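Local coordinates for outer membrane protein TP0453 (Treponema pallidum, PDB 3K8H) that alters membrane permeability at acidic pH, increases the permeability of lipid vesicles in its non-lipidated form, and might take part in ligand transport, at residues Y202-Q207 with L236-G241. Sequence-based numbering, arbitrary orientation.
Sequences YTLSLQ and LIIEDG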
loop_
_atom_site.group_PDB
_atom_site.type_symbol
_atom_site.label_atom_id
_atom_site.label_comp_id
_atom_site.label_asym_id
_atom_site.label_seq_id
_atom_site.Cartn_x
_atom_site.Cartn_y
_atom_site.Cartn_z
ATOM N N TYR A 202 -4.117 13.738 -6.344
ATOM C CA TYR A 202 -3.360 14.947 -6.027
ATOM C C TYR A 202 -1.979 14.928 -6.632
ATOM O O TYR A 202 -1.429 13.858 -6.920
ATOM C CB TYR A 202 -3.275 15.195 -4.506
ATOM C CG TYR A 202 -2.487 14.162 -3.743
ATOM C CD1 TYR A 202 -3.131 13.126 -3.058
ATOM C CD2 TYR A 202 -1.089 14.206 -3.715
ATOM C CE1 TYR A 202 -2.406 12.168 -2.366
ATOM C CE2 TYR A 202 -0.362 13.263 -3.031
ATOM C CZ TYR A 202 -1.024 12.245 -2.358
ATOM O OH TYR A 202 -0.283 11.306 -1.687
ATOM N N THR A 203 -1.439 16.120 -6.858
ATOM C CA THR A 203 -0.011 16.272 -7.102
ATOM C C THR A 203 0.466 17.329 -6.120
ATOM O O THR A 203 -0.301 18.204 -5.733
ATOM C CB THR A 203 0.323 16.697 -8.558
ATOM O OG1 THR A 203 -0.247 17.979 -8.833
ATOM C CG2 THR A 203 -0.239 15.718 -9.545
ATOM N N LEU A 204 1.726 17.230 -5.714
ATOM C CA LEU A 204 2.319 18.158 -4.777
ATOM C C LEU A 204 3.796 18.356 -5.092
ATOM O O LEU A 204 4.437 17.483 -5.686
ATOM C CB LEU A 204 2.147 17.654 -3.331
ATOM C CG LEU A 204 2.857 16.378 -2.835
ATOM C CD1 LEU A 204 4.297 16.624 -2.359
ATOM C CD2 LEU A 204 2.059 15.755 -1.700
ATOM N N SER A 205 4.329 19.501 -4.686
ATOM C CA SER A 205 5.765 19.661 -4.562
ATOM C C SER A 205 6.089 20.232 -3.198
ATOM O O SER A 205 5.351 21.056 -2.673
ATOM C CB SER A 205 6.347 20.545 -5.665
ATOM O OG SER A 205 5.527 21.654 -5.888
ATOM N N LEU A 206 7.208 19.787 -2.642
ATOM C CA LEU A 206 7.601 20.124 -1.297
ATOM C C LEU A 206 9.064 20.567 -1.334
ATOM O O LEU A 206 9.933 19.820 -1.784
ATOM C CB LEU A 206 7.409 18.890 -0.408
ATOM C CG LEU A 206 7.962 18.854 1.018
ATOM C CD1 LEU A 206 7.314 19.912 1.923
ATOM C CD2 LEU A 206 7.801 17.459 1.603
ATOM N N GLN A 207 9.328 21.792 -0.893
ATOM C CA GLN A 207 10.696 22.280 -0.792
ATOM C C GLN A 207 11.405 21.454 0.267
ATOM O O GLN A 207 10.860 21.230 1.348
ATOM C CB GLN A 207 10.725 23.772 -0.424
ATOM C CG GLN A 207 10.168 24.712 -1.498
ATOM C CD GLN A 207 11.145 24.981 -2.654
ATOM O OE1 GLN A 207 12.309 24.554 -2.629
ATOM N NE2 GLN A 207 10.670 25.703 -3.671
ATOM N N LEU A 236 10.642 18.003 -3.950
ATOM C CA LEU A 236 10.133 16.645 -4.089
ATOM C C LEU A 236 8.755 16.720 -4.736
ATOM O O LEU A 236 7.912 17.505 -4.314
ATOM C CB LEU A 236 10.083 15.948 -2.727
ATOM C CG LEU A 236 9.311 14.625 -2.587
ATOM C CD1 LEU A 236 9.775 13.589 -3.590
ATOM C CD2 LEU A 236 9.421 14.088 -1.164
ATOM N N ILE A 237 8.551 15.924 -5.780
ATOM C CA ILE A 237 7.299 15.920 -6.536
ATOM C C ILE A 237 6.633 14.551 -6.509
ATOM O O ILE A 237 7.264 13.530 -6.776
ATOM C CB ILE A 237 7.509 16.377 -7.998
ATOM C CG1 ILE A 237 7.891 17.864 -8.026
ATOM C CG2 ILE A 237 6.243 16.137 -8.835
ATOM C CD1 ILE A 237 8.582 18.293 -9.283
ATOM N N ILE A 238 5.352 14.555 -6.163
ATOM C CA ILE A 238 4.526 13.368 -6.152
ATOM C C ILE A 238 3.351 13.656 -7.061
ATOM O O ILE A 238 2.705 14.681 -6.917
ATOM C CB ILE A 238 4.012 13.063 -4.726
ATOM C CG1 ILE A 238 5.185 12.824 -3.764
ATOM C CG2 ILE A 238 3.030 11.887 -4.727
ATOM C CD1 ILE A 238 4.791 12.871 -2.303
ATOM N N GLU A 239 3.091 12.751 -8.003
ATOM C CA GLU A 239 1.986 12.878 -8.952
ATOM C C GLU A 239 1.135 11.627 -8.942
ATOM O O GLU A 239 1.659 10.516 -8.956
ATOM C CB GLU A 239 2.512 13.072 -10.368
ATOM C CG GLU A 239 3.250 14.358 -10.603
ATOM C CD GLU A 239 3.827 14.425 -11.996
ATOM O OE1 GLU A 239 3.556 15.429 -12.691
ATOM O OE2 GLU A 239 4.544 13.476 -12.391
ATOM N N ASP A 240 -0.178 11.824 -8.953
ATOM C CA ASP A 240 -1.160 10.739 -8.947
ATOM C C ASP A 240 -1.151 9.942 -7.636
ATOM O O ASP A 240 -1.349 8.729 -7.628
ATOM C CB ASP A 240 -0.993 9.834 -10.181
ATOM C CG ASP A 240 -1.021 10.614 -11.477
ATOM O OD1 ASP A 240 -1.763 11.618 -11.540
ATOM O OD2 ASP A 240 -0.299 10.238 -12.431
ATOM N N GLY A 241 -0.915 10.636 -6.525
ATOM C CA GLY A 241 -1.184 10.065 -5.212
ATOM C C GLY A 241 -2.688 10.069 -5.019
ATOM O O GLY A 241 -3.411 10.754 -5.743
#
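Tyr202 O is gripped by two successive amides, Gly241 N at 3.3 Å and, more weakly, Asp240 N at 3.1 Å, which marks a G1 beta bulge in the antiparallel pairing of 202-207 with 236-241, two strands probably belonging to the U-shaped beta-half-barrel of this protein. Asp240 takes the positive phi of this bulge (67°), and the second strand turns a corner there. Gly241 O accepts a bond from Tyr202 N, completing the pair. Farther along, Leu204 with Ile238 and Leu206 with Leu236 form regular hydrogen-bonded pairs; between them, Ser205 CA touches Leu236 O at 3.1 Å. One face carries Tyr202, Leu204, Leu206, Leu236 and Ile238, and the side chains of its first three residues pack against helix 169-177. Here Leu204 and Ile238 lie side by side, CD1 to CD1 at 3.8 Å. On the other face, with Thr203, Ser205, Ile237 and Glu239, Thr203 CG2 rests on Glu239 CG, 3.9 Å away. Beyond 236-241, strand 228-232 continues the sheet, and Asp240 OD2 makes a weak hydrogen bond to His228. With chi1 at 66°, the Tyr202 ring leans over the bulge, where Gly241 CA makes a CH-pi contact 3.9 Å from the ring centroid.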